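Local coordinates for protein telomerase reverse transcriptase (Candida tropicalis MYA-3404, PDB 6ZD1) that probably serves as the catalytic subunit of telomerase, extending chromosome ends by copying a template within its RNA component into telomeric DNA repeats, at residues A351-I356 with Q438-T443; S282-V287 with F466-I471; G215-V220 with F456-G461; K297-H302 with M480-F485. All blocks are in the same frame, centred on the assembly; numbering follows the deposited sequence.

Interaction 1: residues A351-I356 with Q438-T443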
# COMPACT_ATOMS: atom_id res chain seq x y z
N ALA A 351 -9.64 8.33 -25.71
CA ALA A 351 -10.36 7.06 -25.60
C ALA A 351 -10.94 6.88 -24.21
O ALA A 351 -12.05 6.37 -24.05
CB ALA A 351 -9.45 5.90 -25.97
N LEU A 352 -10.20 7.32 -23.18
CA LEU A 352 -10.72 7.23 -21.82
C LEU A 352 -11.96 8.09 -21.65
O LEU A 352 -12.95 7.66 -21.05
CB LEU A 352 -9.65 7.64 -20.81
CG LEU A 352 -10.07 7.80 -19.35
CD1 LEU A 352 -10.65 6.51 -18.78
CD2 LEU A 352 -8.89 8.27 -18.51
N LYS A 353 -11.94 9.31 -22.21
CA LYS A 353 -13.09 10.20 -22.07
C LYS A 353 -14.31 9.64 -22.79
O LYS A 353 -15.44 9.80 -22.32
CB LYS A 353 -12.73 11.60 -22.57
CG LYS A 353 -12.09 12.47 -21.49
CD LYS A 353 -11.57 13.80 -22.03
CE LYS A 353 -10.27 13.61 -22.81
NZ LYS A 353 -9.65 14.91 -23.20
N GLU A 354 -14.10 9.00 -23.94
CA GLU A 354 -15.21 8.34 -24.63
C GLU A 354 -15.75 7.17 -23.82
O GLU A 354 -16.97 6.98 -23.73
CB GLU A 354 -14.76 7.87 -26.01
CG GLU A 354 -14.21 8.99 -26.91
CD GLU A 354 -13.54 8.47 -28.17
OE1 GLU A 354 -13.58 7.25 -28.42
OE2 GLU A 354 -12.95 9.30 -28.91
N SER A 355 -14.86 6.39 -23.19
CA SER A 355 -15.32 5.27 -22.37
C SER A 355 -16.18 5.75 -21.21
O SER A 355 -17.21 5.14 -20.89
CB SER A 355 -14.12 4.49 -21.83
OG SER A 355 -13.42 3.83 -22.87
N ILE A 356 -15.77 6.85 -20.56
CA ILE A 356 -16.54 7.39 -19.45
C ILE A 356 -17.91 7.84 -19.92
O ILE A 356 -18.93 7.55 -19.28
CB ILE A 356 -15.75 8.53 -18.78
CG1 ILE A 356 -14.49 7.98 -18.12
CG2 ILE A 356 -16.63 9.26 -17.77
CD1 ILE A 356 -13.65 9.03 -17.42
N GLN A 438 -9.58 16.01 -13.92
CA GLN A 438 -8.49 15.16 -13.45
C GLN A 438 -7.64 14.67 -14.62
O GLN A 438 -6.41 14.56 -14.49
CB GLN A 438 -9.04 13.97 -12.67
CG GLN A 438 -9.70 14.34 -11.34
CD GLN A 438 -8.71 14.52 -10.22
OE1 GLN A 438 -7.89 13.64 -9.94
NE2 GLN A 438 -8.77 15.67 -9.55
N ILE A 439 -8.26 14.36 -15.75
CA ILE A 439 -7.51 13.87 -16.91
C ILE A 439 -6.71 15.00 -17.54
O ILE A 439 -5.50 14.87 -17.79
CB ILE A 439 -8.46 13.23 -17.93
CG1 ILE A 439 -9.15 12.00 -17.35
CG2 ILE A 439 -7.69 12.87 -19.20
CD1 ILE A 439 -10.41 11.62 -18.11
N GLU A 440 -7.36 16.14 -17.80
CA GLU A 440 -6.77 17.17 -18.64
C GLU A 440 -5.96 18.20 -17.88
O GLU A 440 -5.09 18.85 -18.48
CB GLU A 440 -7.87 17.87 -19.45
CG GLU A 440 -8.76 16.91 -20.23
CD GLU A 440 -9.93 17.59 -20.92
OE1 GLU A 440 -10.37 17.09 -21.97
OE2 GLU A 440 -10.40 18.63 -20.40
N ASP A 441 -6.20 18.37 -16.58
CA ASP A 441 -5.54 19.42 -15.81
C ASP A 441 -4.57 18.88 -14.77
O ASP A 441 -4.08 19.66 -13.94
CB ASP A 441 -6.58 20.32 -15.13
CG ASP A 441 -7.58 20.91 -16.10
OD1 ASP A 441 -8.78 20.60 -15.98
OD2 ASP A 441 -7.16 21.68 -16.99
N ALA A 442 -4.29 17.58 -14.78
CA ALA A 442 -3.33 17.03 -13.82
C ALA A 442 -1.94 17.57 -14.12
O ALA A 442 -1.45 17.45 -15.25
CB ALA A 442 -3.35 15.51 -13.87
N THR A 443 -1.32 18.20 -13.13
CA THR A 443 0.03 18.72 -13.24
C THR A 443 0.88 18.19 -12.09
O THR A 443 0.36 17.80 -11.04
CB THR A 443 0.06 20.26 -13.24
OG1 THR A 443 -0.53 20.75 -12.02
CG2 THR A 443 -0.71 20.81 -14.43

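Interaction 2: residues S282-V287 with F466-I471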
# COMPACT_ATOMS: atom_id res chain seq x y z
N SER A 282 -14.84 11.61 -3.76
CA SER A 282 -15.40 10.34 -3.32
C SER A 282 -16.70 10.00 -4.04
O SER A 282 -16.84 8.84 -4.49
CB SER A 282 -15.58 10.36 -1.80
OG SER A 282 -16.10 9.12 -1.33
N PRO A 283 -17.67 10.91 -4.20
CA PRO A 283 -18.86 10.54 -4.99
C PRO A 283 -18.55 10.17 -6.42
O PRO A 283 -19.12 9.21 -6.95
CB PRO A 283 -19.73 11.81 -4.90
CG PRO A 283 -19.32 12.45 -3.63
CD PRO A 283 -17.84 12.22 -3.55
N VAL A 284 -17.64 10.91 -7.08
CA VAL A 284 -17.30 10.60 -8.47
C VAL A 284 -16.76 9.18 -8.58
O VAL A 284 -17.16 8.41 -9.46
CB VAL A 284 -16.30 11.63 -9.02
CG1 VAL A 284 -15.66 11.12 -10.30
CG2 VAL A 284 -17.00 12.96 -9.27
N ARG A 285 -15.87 8.80 -7.66
CA ARG A 285 -15.33 7.45 -7.69
C ARG A 285 -16.41 6.41 -7.38
O ARG A 285 -16.43 5.33 -7.98
CB ARG A 285 -14.16 7.32 -6.72
CG ARG A 285 -13.50 5.95 -6.74
CD ARG A 285 -12.10 5.99 -6.16
NE ARG A 285 -12.07 6.42 -4.77
CZ ARG A 285 -10.98 6.39 -4.01
NH1 ARG A 285 -9.83 5.93 -4.51
NH2 ARG A 285 -11.02 6.80 -2.75
N GLN A 286 -17.33 6.74 -6.47
CA GLN A 286 -18.38 5.79 -6.11
C GLN A 286 -19.31 5.52 -7.29
O GLN A 286 -19.69 4.37 -7.55
CB GLN A 286 -19.19 6.29 -4.92
CG GLN A 286 -18.47 6.26 -3.58
CD GLN A 286 -19.37 6.72 -2.45
OE1 GLN A 286 -20.38 6.10 -2.15
NE2 GLN A 286 -19.00 7.84 -1.82
N VAL A 287 -19.70 6.57 -8.02
CA VAL A 287 -20.62 6.39 -9.14
C VAL A 287 -19.93 5.65 -10.28
O VAL A 287 -20.52 4.77 -10.92
CB VAL A 287 -21.18 7.75 -9.60
CG1 VAL A 287 -22.12 7.56 -10.78
CG2 VAL A 287 -21.88 8.44 -8.44
N PHE A 466 -3.17 9.59 -8.51
CA PHE A 466 -4.36 10.40 -8.32
C PHE A 466 -5.56 9.53 -7.98
O PHE A 466 -5.56 8.31 -8.18
CB PHE A 466 -4.65 11.25 -9.56
CG PHE A 466 -3.82 12.49 -9.64
CD1 PHE A 466 -4.26 13.67 -9.05
CD2 PHE A 466 -2.61 12.49 -10.30
CE1 PHE A 466 -3.49 14.82 -9.12
CE2 PHE A 466 -1.84 13.64 -10.37
CZ PHE A 466 -2.28 14.80 -9.78
N SER A 467 -6.62 10.19 -7.50
CA SER A 467 -7.76 9.48 -6.92
C SER A 467 -8.40 8.52 -7.92
O SER A 467 -8.77 7.39 -7.56
CB SER A 467 -8.78 10.48 -6.40
OG SER A 467 -8.17 11.45 -5.56
N LEU A 468 -8.57 8.96 -9.16
CA LEU A 468 -9.34 8.22 -10.14
C LEU A 468 -8.49 7.46 -11.15
O LEU A 468 -9.05 6.81 -12.04
CB LEU A 468 -10.28 9.17 -10.90
CG LEU A 468 -11.09 10.16 -10.06
CD1 LEU A 468 -11.92 11.06 -10.95
CD2 LEU A 468 -11.98 9.42 -9.06
N SER A 469 -7.16 7.50 -11.02
CA SER A 469 -6.30 6.91 -12.05
C SER A 469 -6.55 5.41 -12.19
O SER A 469 -6.65 4.89 -13.31
CB SER A 469 -4.83 7.18 -11.73
OG SER A 469 -4.58 8.58 -11.69
N GLY A 470 -6.65 4.70 -11.07
CA GLY A 470 -6.88 3.27 -11.14
C GLY A 470 -8.21 2.92 -11.76
O GLY A 470 -8.29 2.05 -12.63
N ILE A 471 -9.27 3.63 -11.37
CA ILE A 471 -10.58 3.31 -11.93
C ILE A 471 -10.68 3.81 -13.37
O ILE A 471 -11.41 3.23 -14.18
CB ILE A 471 -11.71 3.88 -11.05
CG1 ILE A 471 -13.05 3.29 -11.47
CG2 ILE A 471 -11.74 5.40 -11.10
CD1 ILE A 471 -14.12 3.39 -10.41

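Interaction 3: residues G215-V220 with F456-G461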
# COMPACT_ATOMS: atom_id res chain seq x y z
N GLY A 215 10.42 12.87 -22.32
CA GLY A 215 9.64 11.98 -23.16
C GLY A 215 8.18 11.85 -22.82
O GLY A 215 7.43 11.27 -23.61
N ASN A 216 7.74 12.40 -21.69
CA ASN A 216 6.35 12.24 -21.25
C ASN A 216 5.66 13.53 -20.84
O ASN A 216 4.42 13.56 -20.84
CB ASN A 216 6.27 11.25 -20.09
CG ASN A 216 6.82 9.89 -20.44
OD1 ASN A 216 6.10 9.02 -20.93
ND2 ASN A 216 8.11 9.69 -20.20
N LEU A 217 6.39 14.58 -20.48
CA LEU A 217 5.79 15.77 -19.92
C LEU A 217 6.07 16.98 -20.81
O LEU A 217 6.86 16.92 -21.76
CB LEU A 217 6.31 16.03 -18.50
CG LEU A 217 6.16 14.87 -17.52
CD1 LEU A 217 6.69 15.26 -16.15
CD2 LEU A 217 4.72 14.42 -17.43
N VAL A 218 5.40 18.08 -20.49
CA VAL A 218 5.56 19.35 -21.19
C VAL A 218 5.32 20.47 -20.18
O VAL A 218 4.44 20.37 -19.32
CB VAL A 218 4.62 19.46 -22.40
CG1 VAL A 218 3.16 19.31 -21.98
CG2 VAL A 218 4.83 20.77 -23.14
N GLN A 219 6.13 21.53 -20.28
CA GLN A 219 6.12 22.58 -19.27
C GLN A 219 4.81 23.35 -19.28
O GLN A 219 4.02 23.31 -20.22
CB GLN A 219 7.28 23.55 -19.50
CG GLN A 219 8.61 23.12 -18.89
CD GLN A 219 9.19 24.18 -17.96
OE1 GLN A 219 8.45 24.98 -17.38
NE2 GLN A 219 10.51 24.19 -17.82
N VAL A 220 4.59 24.08 -18.19
CA VAL A 220 3.43 24.95 -18.00
C VAL A 220 3.91 26.18 -17.25
O VAL A 220 4.67 26.08 -16.29
CB VAL A 220 2.30 24.25 -17.21
CG1 VAL A 220 1.13 25.19 -17.03
CG2 VAL A 220 1.84 22.97 -17.91
N PHE A 456 4.78 20.74 -14.54
CA PHE A 456 4.72 19.98 -15.78
C PHE A 456 3.36 19.29 -15.93
O PHE A 456 2.74 18.89 -14.94
CB PHE A 456 5.83 18.93 -15.85
CG PHE A 456 7.19 19.50 -16.15
CD1 PHE A 456 7.89 20.21 -15.19
CD2 PHE A 456 7.76 19.32 -17.40
CE1 PHE A 456 9.14 20.73 -15.47
CE2 PHE A 456 9.01 19.83 -17.68
CZ PHE A 456 9.70 20.54 -16.72
N LYS A 457 2.92 19.17 -17.17
CA LYS A 457 1.70 18.45 -17.52
C LYS A 457 2.05 17.27 -18.42
O LYS A 457 3.11 17.24 -19.05
CB LYS A 457 0.69 19.38 -18.23
CG LYS A 457 -0.72 18.84 -18.33
CD LYS A 457 -1.62 19.78 -19.13
CE LYS A 457 -1.83 21.10 -18.41
NZ LYS A 457 -2.61 20.93 -17.15
N ARG A 458 1.16 16.29 -18.48
CA ARG A 458 1.39 15.10 -19.29
C ARG A 458 1.01 15.36 -20.74
O ARG A 458 -0.04 15.94 -21.03
CB ARG A 458 0.59 13.92 -18.75
CG ARG A 458 1.03 13.46 -17.38
CD ARG A 458 0.56 12.04 -17.12
NE ARG A 458 1.10 11.12 -18.12
CZ ARG A 458 2.28 10.53 -18.01
NH1 ARG A 458 3.05 10.75 -16.96
NH2 ARG A 458 2.70 9.70 -18.96
N LYS A 459 1.89 14.95 -21.66
CA LYS A 459 1.53 14.95 -23.07
C LYS A 459 0.42 13.94 -23.35
O LYS A 459 -0.50 14.21 -24.13
CB LYS A 459 2.76 14.64 -23.94
CG LYS A 459 3.89 15.64 -23.81
CD LYS A 459 5.15 15.15 -24.50
CE LYS A 459 4.91 14.83 -25.97
NZ LYS A 459 6.14 14.33 -26.65
N GLN A 460 0.52 12.76 -22.73
CA GLN A 460 -0.46 11.69 -22.91
C GLN A 460 -0.41 10.81 -21.68
O GLN A 460 0.62 10.72 -21.00
CB GLN A 460 -0.16 10.89 -24.19
CG GLN A 460 -1.07 9.71 -24.47
CD GLN A 460 -2.50 10.11 -24.74
OE1 GLN A 460 -3.25 10.43 -23.82
NE2 GLN A 460 -2.90 10.08 -26.01
N GLY A 461 -1.53 10.17 -21.38
CA GLY A 461 -1.60 9.26 -20.26
C GLY A 461 -2.21 9.90 -19.03
O GLY A 461 -2.71 11.03 -19.04

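Interaction 4: residues K297-H302 with M480-F485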
# COMPACT_ATOMS: atom_id res chain seq x y z
N LYS A 297 -22.43 -7.38 -14.62
CA LYS A 297 -23.63 -8.20 -14.71
C LYS A 297 -24.34 -8.04 -16.05
O LYS A 297 -24.87 -9.01 -16.59
CB LYS A 297 -24.59 -7.84 -13.57
CG LYS A 297 -23.99 -7.99 -12.18
CD LYS A 297 -24.81 -7.26 -11.13
CE LYS A 297 -26.25 -7.73 -11.11
NZ LYS A 297 -27.07 -6.97 -10.13
N SER A 298 -24.35 -6.82 -16.61
CA SER A 298 -25.11 -6.56 -17.83
C SER A 298 -24.43 -7.18 -19.04
O SER A 298 -25.01 -8.02 -19.74
CB SER A 298 -25.28 -5.06 -18.03
OG SER A 298 -25.75 -4.43 -16.85
N ASP A 299 -23.19 -6.77 -19.31
CA ASP A 299 -22.49 -7.19 -20.52
C ASP A 299 -21.70 -8.46 -20.28
O ASP A 299 -21.15 -8.69 -19.20
CB ASP A 299 -21.56 -6.08 -21.00
CG ASP A 299 -21.90 -5.61 -22.40
OD1 ASP A 299 -22.91 -4.89 -22.55
OD2 ASP A 299 -21.16 -5.96 -23.34
N MSE A 300 -21.62 -9.28 -21.32
CA MSE A 300 -20.80 -10.48 -21.28
C MSE A 300 -19.34 -10.10 -21.53
O MSE A 300 -18.42 -10.79 -21.10
CB MSE A 300 -21.28 -11.50 -22.31
CG MSE A 300 -22.77 -11.82 -22.22
SE MSE A 300 -23.28 -13.45 -23.16
CE MSE A 300 -24.15 -12.68 -24.73
N GLY A 301 -19.15 -8.97 -22.23
CA GLY A 301 -17.81 -8.49 -22.52
C GLY A 301 -17.07 -7.95 -21.31
O GLY A 301 -15.84 -7.84 -21.36
N HIS A 302 -17.79 -7.63 -20.24
CA HIS A 302 -17.16 -7.10 -19.03
C HIS A 302 -16.93 -8.16 -17.97
O HIS A 302 -16.17 -7.91 -17.02
CB HIS A 302 -18.00 -5.97 -18.44
CG HIS A 302 -18.02 -4.73 -19.27
ND1 HIS A 302 -18.69 -4.65 -20.47
CD2 HIS A 302 -17.45 -3.52 -19.08
CE1 HIS A 302 -18.54 -3.44 -20.98
NE2 HIS A 302 -17.78 -2.74 -20.16
N MSE A 480 -12.51 -1.55 -23.54
CA MSE A 480 -11.69 -2.07 -24.62
C MSE A 480 -11.89 -3.56 -24.82
O MSE A 480 -12.11 -4.02 -25.94
CB MSE A 480 -10.21 -1.78 -24.35
CG MSE A 480 -9.27 -2.29 -25.42
SE MSE A 480 -7.39 -2.15 -24.92
CE MSE A 480 -7.40 -3.36 -23.38
N VAL A 481 -11.83 -4.32 -23.72
CA VAL A 481 -11.99 -5.77 -23.80
C VAL A 481 -13.37 -6.11 -24.35
O VAL A 481 -13.52 -7.04 -25.16
CB VAL A 481 -11.75 -6.41 -22.42
CG1 VAL A 481 -12.27 -7.84 -22.40
CG2 VAL A 481 -10.27 -6.38 -22.08
N SER A 482 -14.39 -5.34 -23.96
CA SER A 482 -15.76 -5.68 -24.32
C SER A 482 -16.06 -5.40 -25.79
O SER A 482 -16.83 -6.14 -26.41
CB SER A 482 -16.74 -4.91 -23.43
OG SER A 482 -18.08 -5.13 -23.82
N LYS A 483 -15.44 -4.37 -26.36
CA LYS A 483 -15.71 -4.01 -27.75
C LYS A 483 -14.77 -4.70 -28.72
O LYS A 483 -15.13 -4.91 -29.88
CB LYS A 483 -15.58 -2.49 -27.95
CG LYS A 483 -16.53 -1.65 -27.10
CD LYS A 483 -16.48 -0.18 -27.51
CE LYS A 483 -15.07 0.39 -27.40
NZ LYS A 483 -15.01 1.83 -27.78
N GLU A 484 -13.57 -5.07 -28.27
CA GLU A 484 -12.55 -5.59 -29.16
C GLU A 484 -12.55 -7.11 -29.27
O GLU A 484 -12.15 -7.64 -30.32
CB GLU A 484 -11.17 -5.09 -28.71
CG GLU A 484 -10.92 -3.60 -28.96
CD GLU A 484 -10.85 -3.26 -30.44
OE1 GLU A 484 -10.52 -4.15 -31.25
OE2 GLU A 484 -11.12 -2.09 -30.79
N PHE A 485 -13.06 -7.82 -28.27
CA PHE A 485 -12.98 -9.28 -28.22
C PHE A 485 -14.36 -9.90 -28.35
O PHE A 485 -14.69 -10.87 -27.66
CB PHE A 485 -12.32 -9.74 -26.93
CG PHE A 485 -10.84 -9.49 -26.87
CD1 PHE A 485 -9.95 -10.37 -27.45
CD2 PHE A 485 -10.34 -8.36 -26.23
CE1 PHE A 485 -8.58 -10.14 -27.40
CE2 PHE A 485 -8.98 -8.12 -26.18
CZ PHE A 485 -8.10 -9.01 -26.76

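Interaction 1: residues A351-I356 with Q438-T443
Leu352, Lys353 and Ile356 meet Ile439 and Glu440 where two helices of the reverse transcriptase domain pack together: helix 349-359, which comes after strand 334-339 of the palm sheet and the short helix 343-346, and the last turn of helix 428-440. The backbones stay well apart, with 8.4 Å between Lys353 CA and Ile439 CA, so side chains make the whole contact.

Apolar packing centres on Ile439, whose outermost carbon reaches three residues of the other helix. Ile439 CD1 lies 3.7 Å from Leu352 CD2, the two side chains running at a slant to each other. The same methyl, Ile439 CD1, is 3.9 Å from Lys353 CG and, more loosely, 4.2 Å from Ile356 CD1. Phe472 of helix 469-484 touches both Leu352 and Ile439, closing this apolar patch from a third helix. Ile356 also packs on Ile432 and Cys435, earlier turns of helix 428-440, which carries the apolar contact back along that helix.

The ionic part is a single short salt bridge between Lys353 and Glu440. The lysine gets there by bending at its third torsion (chi3 -76°), while the glutamate is extended beyond CG, and the chains meet at about a right angle. A weak bond from Lys353 NZ to Asn350 OD1 adds a second acceptor. In the bridge itself, Lys353 NZ gives a hydrogen bond of 2.6 Å to Glu440 OE1, received on the anti lone pair, the one turned away from OE2.

Interaction 2: residues S282-V287 with F466-I471
Val284 and Arg285 of the long helix 263-298 pack on Ser467, Leu468 and Ile471, which form the loop and first turn of helix 469-484; by sequence this second segment is consistent with motif B' of the telomerase reverse transcriptase domain. Leu468 is central, since its two methyls divide between neighbouring residues of the long helix.

Going along that helix, Ser282 and Pro283 face other parts of the fold: Ser282 OG accepts from Gln286 NE2, which also donates to Arg372 O, and the proline, at a kink where its N makes no bond to the preceding turn, touches Val371 of strand 368-372. Val284 is the first to meet the second segment: Val284 CG1 stands 3.8 Å from Leu468 CD1, the side chains crossing at about a right angle. The same valine also packs on Ile431 and Cys435, which places it between the loop before helix 469-484 and helix 428-440.

Arg285 contributes the most buried surface. Arg285 CB is 3.8 Å from Leu468 CD2, and Arg285 O is 3.9 Å from Ile471 CD1, so the isoleucine methyl rests against the helix backbone at this residue. Ile471 also touches Leu288 and Gln289, the next turn of the long helix. Farther out, the arginine packs on Phe604. With CG anti to the backbone N (chi1 -178°) and a bend at chi3, its chain passes alongside Ser467 and brings Arg285 NH1 to 3.5 Å from Ser467 O, an oblique approach that makes no hydrogen bond.

Interaction 3: residues G215-V220 with F456-G461
Gln219 lies across the Phe456 ring: its CA sits over one ring face, and Gln219 CG comes within 3.5 Å of Phe456 CE2. A bend at chi2 (-124°) turns the amide so that its plane makes 41° with the ring. Leu217 meets the same phenylalanine at about a right angle, with Leu217 CB 3.8 Å from Phe456 CD2. Leu217 also crosses Arg458 at a slant, Leu217 CD2 reaching Arg458 CG at 3.8 Å. Across the sheet from Gln219 and Phe456, Val218 and Lys457 share the other face, where Val220 CG2 lies 3.8 Å from Lys457 CB.

The antiparallel pairing sets which side chains share a face. Val218 and Lys457 form the hydrogen-bonded pair: Lys457 N donates to Val218 O at 2.9 Å in an essentially straight bond (179°), and Val218 N returns to Lys457 O at 2.8 Å. Lys459 N, just past its strand, adds a bond of 3.0 Å to Asn216 O. The Arg458 guanidinium grips Gln460 O side-on with NE and NH2, and is further held by a salt bridge to Asp345 and a hydrogen bond to Tyr212 OH.

Within the reverse transcriptase domain, strand 217-220 leaves helix 198-216 to form an outer edge of the mixed sheet, next to strand 454-458; beyond that comes strand 443-446, whose Cys444 packs on both Leu217 and Phe456.

Interaction 4: residues K297-H302 with M480-F485
Ser482 meets Asp299, Gly301 and His302, and of these residues it has the most surface buried by the contact. Its hydroxyl lies anti to the backbone N (chi1 175°), which points it from helix 469-484 at the turn after helix 263-298. There Ser482 OG lies 3.2 Å from Asp299 OD2, a close polar approach.

Gly301 comes second in buried area, and the backbones nearly touch at this point: Gly301 CA is only 3.9 Å from Ser482 CA and 3.6 Å from Ser482 OG. So tight an approach is possible because Gly301 itself has no side chain; a CB there would run into Ser482 OG. Beside it, Gly301 O rests 3.7 Å from Val481 CG1, so the turn presents a carbonyl to the apolar flank of the helix. Val481 itself also packs on Leu497 and Arg499 of strand 495-500.

His302 is third. Although its CB points away, the imidazole comes back to the serine: His302 CE1 is 3.4 Å from Ser482 CB and 3.3 Å from Ser482 OG. The ring meets the serine obliquely. Leu295 and Arg296 of helix 263-298 touch His302, so the histidine also packs against the end of that helix.

The turn after helix 263-298 therefore meets the last turns of helix 469-484 at a glycine. Helix 469-484 in turn packs, through Val481, on the antiparallel sheet characteristic of the reverse transcriptase palm.

From the N terminus, the first partners come in the order 215-220, 282-287, 297-302 and 351-356. The earliest loop to close is that of interaction 1, at 438-443, and it is nested inside the other three. Interaction 3 closes next at 456-461, then interaction 2 at 466-471 and interaction 4 at 480-485; these three cross one another. Interactions 2 and 4 tie helices 263-298 and 469-484 together at two places whose centres are about 21 Å apart. Interaction 1 touches both interaction 2, through Gln438 on Phe466 and Leu468, and interaction 3, through Thr443 on Lys457. The mixed sheet and helices 263-298, 349-359, 428-440 and 469-484 are thereby linked within one reverse transcriptase domain.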